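Local coordinates for protein geranyltranstransferase (Campylobacter jejuni, PDB 3NPK) that probably condenses geranyl diphosphate with isopentenyl diphosphate to make farnesyl diphosphate, releasing pyrophosphate, as a step of isoprene biosynthesis, at residues A62-L67 / F118-H123; L162-L167 / N242-E247; K174-I179 / L203-G208. All coordinates share one frame; numbering follows the deposited sequence.

Interaction 1 (A62-L67 / F118-H123)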
loop_
_atom_site.group_PDB
_atom_site.type_symbol
_atom_site.label_atom_id
_atom_site.label_comp_id
_atom_site.label_asym_id
_atom_site.label_seq_id
_atom_site.Cartn_x
_atom_site.Cartn_y
_atom_site.Cartn_z
ATOM N N ALA A 62 14.855 -12.557 -7.578
ATOM C CA ALA A 62 14.927 -11.347 -6.757
ATOM C C ALA A 62 14.489 -10.095 -7.489
ATOM O O ALA A 62 14.219 -9.083 -6.845
ATOM C CB ALA A 62 16.347 -11.154 -6.210
ATOM N N LEU A 63 14.483 -10.130 -8.820
ATOM C CA LEU A 63 14.138 -8.935 -9.570
ATOM C C LEU A 63 12.750 -8.419 -9.204
ATOM O O LEU A 63 12.541 -7.203 -9.172
ATOM C CB LEU A 63 14.229 -9.194 -11.078
ATOM C CG LEU A 63 15.654 -9.346 -11.610
ATOM C CD1 LEU A 63 15.634 -9.986 -12.994
ATOM C CD2 LEU A 63 16.433 -8.036 -11.622
ATOM N N ASP A 64 11.809 -9.325 -8.927
ATOM C CA ASP A 64 10.453 -8.913 -8.541
ATOM C C ASP A 64 10.470 -8.198 -7.189
ATOM O O ASP A 64 9.648 -7.323 -6.936
ATOM C CB ASP A 64 9.500 -10.105 -8.432
ATOM C CG ASP A 64 9.046 -10.634 -9.775
ATOM O OD1 ASP A 64 9.153 -9.907 -10.792
ATOM O OD2 ASP A 64 8.557 -11.791 -9.803
ATOM N N VAL A 65 11.395 -8.576 -6.310
ATOM C CA VAL A 65 11.457 -7.947 -4.992
ATOM C C VAL A 65 12.052 -6.549 -5.148
ATOM O O VAL A 65 11.570 -5.586 -4.537
ATOM C CB VAL A 65 12.281 -8.813 -3.987
ATOM C CG1 VAL A 65 12.197 -8.226 -2.586
ATOM C CG2 VAL A 65 11.768 -10.249 -3.991
ATOM N N ALA A 66 13.082 -6.428 -5.982
ATOM C CA ALA A 66 13.625 -5.118 -6.333
ATOM C C ALA A 66 12.542 -4.239 -6.957
ATOM O O ALA A 66 12.471 -3.028 -6.685
ATOM C CB ALA A 66 14.806 -5.270 -7.298
ATOM N N LEU A 67 11.704 -4.838 -7.804
ATOM C CA LEU A 67 10.616 -4.107 -8.443
ATOM C C LEU A 67 9.643 -3.539 -7.404
ATOM O O LEU A 67 9.246 -2.368 -7.486
ATOM C CB LEU A 67 9.870 -5.014 -9.416
ATOM C CG LEU A 67 8.906 -4.299 -10.366
ATOM C CD1 LEU A 67 9.689 -3.310 -11.219
ATOM C CD2 LEU A 67 8.213 -5.332 -11.237
ATOM N N PHE A 118 2.972 -4.845 -3.077
ATOM C CA PHE A 118 2.649 -6.062 -2.345
ATOM C C PHE A 118 2.124 -7.183 -3.230
ATOM O O PHE A 118 2.401 -8.358 -2.965
ATOM C CB PHE A 118 1.763 -5.741 -1.145
ATOM C CG PHE A 118 2.453 -4.837 -0.193
ATOM C CD1 PHE A 118 3.454 -5.338 0.609
ATOM C CD2 PHE A 118 2.230 -3.459 -0.206
ATOM C CE1 PHE A 118 4.167 -4.500 1.457
ATOM C CE2 PHE A 118 2.949 -2.617 0.622
ATOM C CZ PHE A 118 3.927 -3.133 1.446
ATOM N N LEU A 119 1.374 -6.836 -4.273
ATOM C CA LEU A 119 0.966 -7.847 -5.244
ATOM C C LEU A 119 2.193 -8.481 -5.904
ATOM O O LEU A 119 2.304 -9.702 -5.990
ATOM C CB LEU A 119 0.033 -7.255 -6.309
ATOM C CG LEU A 119 -0.597 -8.269 -7.270
ATOM C CD1 LEU A 119 -1.431 -9.309 -6.508
ATOM C CD2 LEU A 119 -1.468 -7.544 -8.280
ATOM N N VAL A 120 3.119 -7.644 -6.357
ATOM C CA VAL A 120 4.323 -8.139 -7.022
ATOM C C VAL A 120 5.154 -8.986 -6.065
ATOM O O VAL A 120 5.632 -10.070 -6.422
ATOM C CB VAL A 120 5.162 -6.977 -7.602
ATOM C CG1 VAL A 120 6.572 -7.456 -7.969
ATOM C CG2 VAL A 120 4.444 -6.380 -8.801
ATOM N N LEU A 121 5.319 -8.518 -4.830
ATOM C CA LEU A 121 6.123 -9.281 -3.876
ATOM C C LEU A 121 5.475 -10.643 -3.616
ATOM O O LEU A 121 6.164 -11.683 -3.569
ATOM C CB LEU A 121 6.232 -8.508 -2.565
ATOM C CG LEU A 121 7.625 -8.281 -2.023
ATOM C CD1 LEU A 121 7.569 -7.509 -0.685
ATOM C CD2 LEU A 121 8.336 -9.603 -1.941
ATOM N N SER A 122 4.156 -10.655 -3.463
ATOM C CA SER A 122 3.464 -11.890 -3.117
ATOM C C SER A 122 3.518 -12.929 -4.240
ATOM O O SER A 122 3.363 -14.125 -3.980
ATOM C CB SER A 122 2.024 -11.608 -2.688
ATOM O OG SER A 122 1.202 -11.212 -3.774
ATOM N N HIS A 123 3.721 -12.456 -5.469
ATOM C CA HIS A 123 3.840 -13.330 -6.637
ATOM C C HIS A 123 5.274 -13.719 -7.036
ATOM O O HIS A 123 5.476 -14.460 -8.010
ATOM C CB HIS A 123 3.100 -12.712 -7.826
ATOM C CG HIS A 123 1.631 -12.985 -7.813
ATOM N ND1 HIS A 123 0.701 -12.111 -7.278
ATOM C CD2 HIS A 123 0.924 -14.045 -8.277
ATOM C CE1 HIS A 123 -0.513 -12.623 -7.426
ATOM N NE2 HIS A 123 -0.402 -13.798 -8.014
HETATM O O HOH W 1 5.879 -11.111 -8.953
#
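Val-120 leans with its CG1 methyl over the backbone of Asp-64: CG1 lies 3.2 Å from Asp-64 O and 4.0 Å from Asp-64 CB. The valine's first torsion puts CG1 opposite the backbone N (chi1 165°), which carries this branch across the gap, and the same methyl reaches Leu-67 CD2 at 4.2 Å. One residue further along each helix, Val-65 and Leu-121 meet obliquely, Val-65 CG2 lying 4.0 Å from Leu-121 CD2. Leu-121 sets off alongside the gap and only its end swings inward, and Met-185 of helix 164-189 and Leu-134 of helix 128-142 touch both residues of this pair. The two helices run nearly antiparallel, at 166°, with their axes 8.4 Å apart. At the polar margin, one water donates to Val-120 O at 2.7 Å and, weakly, to Asp-64 OD2, while OD1 of that carboxylate is bonded to His-12 NE2 of helix 5-14. At the C-terminal end of helix 103-122, Leu-119 O accepts from Ser-122 OG, His-123 N and His-123 ND1, the last with the oxygen in the imidazole plane. Phe-118 stacks on Phe-118 of the second subunit. Direct contact is methyl against methyl and methyl against a carbonyl oxygen, and the polar link found between the segments runs through a water, consistent with helices held by shape more than by directional bonds.

Interaction 2 (L162-L167 / N242-E247); sequences LSLNEL and NLLGLE
With its CG opposite the carbonyl carbon and beside the backbone N (chi1 -69°), Leu-243 sends both methyls onto the start of helix 164-189 and the residue leading into it, and Leu-244, turned the same way about its first torsion, brings its end to the side chain of Leu-164. This is an outlying helix-helix junction of the all-helical isoprenoid synthase fold, where the short helix 240-244 packs against the N-terminal end of helix 164-189. Leu-243 CD1 does most of the work: it sits 3.6 Å from Leu-164 CA, over the backbone, and also 3.8 Å from Leu-167 CD2, whose side chain it meets obliquely. The sister methyl, CD2, lies 3.8 Å from Leu-162 O. Next along, Leu-164 and Leu-244 cross at about a right angle, Leu-164 CD1 being 3.9 Å from Leu-244 CD2. Phe-240 touches Leu-164 and Leu-167 as well, and so extends the apolar patch along its own short helix, while Leu-162 also packs on Phe-23 of the second subunit. Past Leu-244 the chain leaves helical geometry at Gly-245, whose positive phi of 88° lets it turn at once into helix 246-265. The end of helix 164-189 that receives these leucines is itself fixed by a capping box between Ser-163 and Glu-166. Glu-166 N donates to Ser-163 OG at 3.1 Å, and in return Ser-163 N donates to Glu-166 OE1 at 3.0 Å along an almost straight line (174°), meeting that oxygen on its anti side, tilted somewhat out of the carboxylate plane.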
loop_
_atom_site.group_PDB
_atom_site.type_symbol
_atom_site.label_atom_id
_atom_site.label_comp_id
_atom_site.label_asym_id
_atom_site.label_seq_id
_atom_site.Cartn_x
_atom_site.Cartn_y
_atom_site.Cartn_z
ATOM N N LEU A 162 13.419 22.253 14.772
ATOM C CA LEU A 162 13.703 20.904 15.250
ATOM C C LEU A 162 15.034 20.876 15.976
ATOM O O LEU A 162 15.956 21.622 15.631
ATOM C CB LEU A 162 13.788 19.926 14.075
ATOM C CG LEU A 162 12.479 19.667 13.338
ATOM C CD1 LEU A 162 12.660 18.646 12.234
ATOM C CD2 LEU A 162 11.386 19.244 14.327
ATOM N N SER A 163 15.131 19.992 16.962
ATOM C CA SER A 163 16.391 19.700 17.617
ATOM C C SER A 163 17.172 18.740 16.730
ATOM O O SER A 163 16.627 18.169 15.780
ATOM C CB SER A 163 16.133 19.025 18.961
ATOM O OG SER A 163 15.634 17.716 18.737
ATOM N N LEU A 164 18.439 18.538 17.062
ATOM C CA LEU A 164 19.280 17.590 16.336
ATOM C C LEU A 164 18.684 16.189 16.402
ATOM O O LEU A 164 18.576 15.501 15.385
ATOM C CB LEU A 164 20.681 17.570 16.953
ATOM C CG LEU A 164 21.909 17.313 16.070
ATOM C CD1 LEU A 164 23.033 16.596 16.841
ATOM C CD2 LEU A 164 21.599 16.619 14.788
ATOM N N ASN A 165 18.295 15.756 17.597
ATOM C CA ASN A 165 17.710 14.416 17.726
ATOM C C ASN A 165 16.428 14.255 16.899
ATOM O O ASN A 165 16.182 13.204 16.286
ATOM C CB ASN A 165 17.462 14.060 19.192
ATOM C CG ASN A 165 18.746 13.728 19.932
ATOM O OD1 ASN A 165 19.807 13.534 19.320
ATOM N ND2 ASN A 165 18.657 13.643 21.257
ATOM N N GLU A 166 15.622 15.310 16.860
ATOM C CA GLU A 166 14.392 15.291 16.074
ATOM C C GLU A 166 14.676 15.236 14.576
ATOM O O GLU A 166 14.017 14.499 13.829
ATOM C CB GLU A 166 13.533 16.511 16.405
ATOM C CG GLU A 166 12.850 16.349 17.743
ATOM C CD GLU A 166 12.209 17.621 18.256
ATOM O OE1 GLU A 166 12.566 18.725 17.784
ATOM O OE2 GLU A 166 11.341 17.503 19.144
ATOM N N LEU A 167 15.676 16.000 14.144
ATOM C CA LEU A 167 16.061 15.997 12.738
ATOM C C LEU A 167 16.607 14.622 12.343
ATOM O O LEU A 167 16.277 14.110 11.280
ATOM C CB LEU A 167 17.078 17.112 12.474
ATOM C CG LEU A 167 17.506 17.326 11.023
ATOM C CD1 LEU A 167 16.312 17.628 10.121
ATOM C CD2 LEU A 167 18.531 18.449 10.954
ATOM N N ASN A 242 22.970 23.980 9.867
ATOM C CA ASN A 242 22.472 25.031 10.751
ATOM C C ASN A 242 22.639 24.673 12.221
ATOM O O ASN A 242 23.008 25.517 13.039
ATOM C CB ASN A 242 21.005 25.333 10.458
ATOM C CG ASN A 242 20.817 26.070 9.152
ATOM O OD1 ASN A 242 21.665 26.875 8.753
ATOM N ND2 ASN A 242 19.699 25.810 8.474
ATOM N N LEU A 243 22.370 23.417 12.552
ATOM C CA LEU A 243 22.430 22.960 13.933
ATOM C C LEU A 243 23.857 22.741 14.407
ATOM O O LEU A 243 24.207 23.105 15.532
ATOM C CB LEU A 243 21.641 21.661 14.100
ATOM C CG LEU A 243 20.124 21.766 13.973
ATOM C CD1 LEU A 243 19.482 20.401 14.102
ATOM C CD2 LEU A 243 19.589 22.705 15.038
ATOM N N LEU A 244 24.676 22.144 13.547
ATOM C CA LEU A 244 26.020 21.733 13.941
ATOM C C LEU A 244 27.093 22.730 13.528
ATOM O O LEU A 244 28.171 22.770 14.120
ATOM C CB LEU A 244 26.349 20.363 13.342
ATOM C CG LEU A 244 25.475 19.182 13.771
ATOM C CD1 LEU A 244 25.756 17.963 12.898
ATOM C CD2 LEU A 244 25.703 18.863 15.242
ATOM N N GLY A 245 26.801 23.525 12.507
ATOM C CA GLY A 245 27.821 24.340 11.879
ATOM C C GLY A 245 28.464 23.514 10.789
ATOM O O GLY A 245 28.591 22.293 10.928
ATOM N N LEU A 246 28.856 24.166 9.700
ATOM C CA LEU A 246 29.396 23.461 8.543
ATOM C C LEU A 246 30.574 22.573 8.929
ATOM O O LEU A 246 30.658 21.414 8.508
ATOM C CB LEU A 246 29.822 24.457 7.463
ATOM C CG LEU A 246 30.226 23.836 6.124
ATOM C CD1 LEU A 246 29.069 23.051 5.522
ATOM C CD2 LEU A 246 30.714 24.914 5.157
ATOM N N GLU A 247 31.482 23.128 9.728
ATOM C CA GLU A 247 32.662 22.404 10.188
ATOM C C GLU A 247 32.304 21.075 10.842
ATOM O O GLU A 247 32.804 20.015 10.451
ATOM C CB GLU A 247 33.446 23.264 11.178
ATOM C CG GLU A 247 34.558 22.527 11.905
ATOM C CD GLU A 247 35.872 22.566 11.151
ATOM O OE1 GLU A 247 35.870 22.257 9.938
ATOM O OE2 GLU A 247 36.906 22.909 11.773
#

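Interaction 3 (K174-I179 / L203-G208)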
loop_
_atom_site.group_PDB
_atom_site.type_symbol
_atom_site.label_atom_id
_atom_site.label_comp_id
_atom_site.label_asym_id
_atom_site.label_seq_id
_atom_site.Cartn_x
_atom_site.Cartn_y
_atom_site.Cartn_z
ATOM N N LYS A 174 12.220 8.909 7.260
ATOM C CA LYS A 174 11.791 9.318 5.928
ATOM C C LYS A 174 12.551 8.600 4.810
ATOM O O LYS A 174 11.941 8.140 3.836
ATOM C CB LYS A 174 11.930 10.833 5.766
ATOM C CG LYS A 174 11.462 11.322 4.409
ATOM C CD LYS A 174 11.464 12.840 4.310
ATOM C CE LYS A 174 10.989 13.222 2.917
ATOM N NZ LYS A 174 11.349 14.592 2.512
ATOM N N THR A 175 13.873 8.496 4.937
ATOM C CA THR A 175 14.664 7.857 3.879
ATOM C C THR A 175 15.531 6.695 4.308
ATOM O O THR A 175 15.718 5.743 3.529
ATOM C CB THR A 175 15.548 8.849 3.135
ATOM O OG1 THR A 175 16.371 9.523 4.075
ATOM C CG2 THR A 175 14.703 9.905 2.439
ATOM N N ALA A 176 16.068 6.725 5.527
ATOM C CA ALA A 176 17.059 5.696 5.857
ATOM C C ALA A 176 16.432 4.315 6.025
ATOM O O ALA A 176 17.035 3.316 5.657
ATOM C CB ALA A 176 17.856 6.060 7.103
ATOM N N ARG A 177 15.228 4.248 6.589
ATOM C CA ARG A 177 14.646 2.934 6.850
ATOM C C ARG A 177 14.372 2.143 5.576
ATOM O O ARG A 177 14.571 0.940 5.553
ATOM C CB ARG A 177 13.420 3.017 7.772
ATOM C CG ARG A 177 13.843 3.107 9.259
ATOM C CD ARG A 177 12.697 2.974 10.239
ATOM N NE ARG A 177 13.199 3.067 11.607
ATOM C CZ ARG A 177 12.492 2.798 12.700
ATOM N NH1 ARG A 177 11.225 2.426 12.613
ATOM N NH2 ARG A 177 13.073 2.897 13.886
ATOM N N LEU A 178 13.943 2.812 4.506
ATOM C CA LEU A 178 13.693 2.109 3.247
ATOM C C LEU A 178 15.000 1.637 2.582
ATOM O O LEU A 178 15.040 0.567 1.964
ATOM C CB LEU A 178 12.869 2.976 2.284
ATOM C CG LEU A 178 12.333 2.213 1.058
ATOM C CD1 LEU A 178 11.420 1.080 1.459
ATOM C CD2 LEU A 178 11.614 3.153 0.102
ATOM N N ILE A 179 16.072 2.424 2.718
ATOM C CA ILE A 179 17.402 2.012 2.250
ATOM C C ILE A 179 17.900 0.789 3.034
ATOM O O ILE A 179 18.364 -0.204 2.449
ATOM C CB ILE A 179 18.404 3.193 2.326
ATOM C CG1 ILE A 179 18.028 4.239 1.269
ATOM C CG2 ILE A 179 19.836 2.724 2.126
ATOM C CD1 ILE A 179 18.654 5.594 1.468
ATOM N N LEU A 203 23.810 -0.840 8.735
ATOM C CA LEU A 203 24.653 -0.138 7.769
ATOM C C LEU A 203 23.794 0.706 6.827
ATOM O O LEU A 203 24.129 1.860 6.537
ATOM C CB LEU A 203 25.507 -1.127 6.983
ATOM C CG LEU A 203 26.247 -0.577 5.763
ATOM C CD1 LEU A 203 27.290 0.470 6.174
ATOM C CD2 LEU A 203 26.925 -1.721 4.983
ATOM N N GLY A 204 22.676 0.148 6.367
ATOM C CA GLY A 204 21.745 0.930 5.557
ATOM C C GLY A 204 21.257 2.197 6.255
ATOM O O GLY A 204 21.161 3.259 5.631
ATOM N N LEU A 205 20.965 2.102 7.553
ATOM C CA LEU A 205 20.513 3.279 8.305
ATOM C C LEU A 205 21.590 4.348 8.295
ATOM O O LEU A 205 21.302 5.543 8.151
ATOM C CB LEU A 205 20.204 2.912 9.751
ATOM C CG LEU A 205 19.024 1.985 9.990
ATOM C CD1 LEU A 205 18.923 1.722 11.491
ATOM C CD2 LEU A 205 17.698 2.552 9.417
ATOM N N LYS A 206 22.838 3.917 8.466
ATOM C CA LYS A 206 23.957 4.859 8.490
ATOM C C LYS A 206 24.139 5.527 7.126
ATOM O O LYS A 206 24.353 6.731 7.038
ATOM C CB LYS A 206 25.245 4.163 8.933
ATOM C CG LYS A 206 26.351 5.131 9.302
ATOM C CD LYS A 206 27.526 4.417 9.932
ATOM C CE LYS A 206 27.184 3.943 11.320
ATOM N NZ LYS A 206 28.364 3.301 11.952
ATOM N N LEU A 207 24.032 4.747 6.059
ATOM C CA LEU A 207 24.168 5.300 4.715
ATOM C C LEU A 207 23.095 6.348 4.475
ATOM O O LEU A 207 23.371 7.415 3.926
ATOM C CB LEU A 207 24.041 4.191 3.673
ATOM C CG LEU A 207 25.216 3.217 3.637
ATOM C CD1 LEU A 207 24.976 2.204 2.552
ATOM C CD2 LEU A 207 26.515 3.973 3.411
ATOM N N GLY A 208 21.864 6.036 4.883
ATOM C CA GLY A 208 20.769 6.970 4.712
ATOM C C GLY A 208 21.054 8.305 5.380
ATOM O O GLY A 208 20.822 9.371 4.795
HETATM O O HOH W 2 18.831 9.317 2.770
HETATM O O HOH W 3 18.404 9.635 6.187
#
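Gly-204 opens the contact by offering backbone in place of a side chain: its carbonyl O lies 3.8 Å from Ile-179 CG2, the branch that stands opposite the backbone N of Ile-179. One residue on, Leu-205 leaves its helix pointing away from the partner, yet its end returns to the interface. Its CG is opposite the carbonyl carbon (chi1 -67°), and CD2 comes to 3.9 Å from both Ala-176 O and Arg-177 CG, obliquely across the extended aliphatic part of the arginine. The carbonyl of Leu-205 contributes too, for Ala-176 CB rests 3.6 Å from Leu-205 O. A turn later Gly-208 makes the tightest passage, its CA being 4.1 Å from Ala-176 CA and 3.9 Å from Ala-176 CB, with Ile-179 CD1 also against it. Glycines four apart, Gly-204 and Gly-208, thus give the GxxxG spacing familiar in close helix packing, and the axes approach to 7.5 Å at 146°. Two waters sit at the Thr-175 margin, each linking Thr-175 OG1 to Gly-208 O; both donate to that carbonyl, one of them weakly. Ile-179 also touches Phe-42 and Arg-43, the latter a residue of the pyrophosphate pocket, and the side chain of Ile-179 is about 7 Å from the bound pyrophosphate. Methyl groups rest on glycine CA atoms and backbone carbonyls, which lets two helices come close in a buried contact, with water taking up the polar link at its margin.

How the interactions relate
Along the chain interaction 1 closes first; interaction 3 then joins 174-179 to 203-208 between the two halves of interaction 2. Interactions 2 and 3 share helix 164-189, one using its first turn and the other a stretch further along, with centres 18 Å apart. That same helix also touches interaction 1 through Met-185, although the centres of interactions 1 and 3 are 20 Å apart. Interactions 1 and 2 lie on opposite sides of the chain centre, 38 Å between their centres, and both reach the second subunit. Interaction 3, nearer the chain centre, packs beside pocket residue Arg-43. One long helix thus links a peripheral junction, the packing behind that residue, and the bundle around interaction 1.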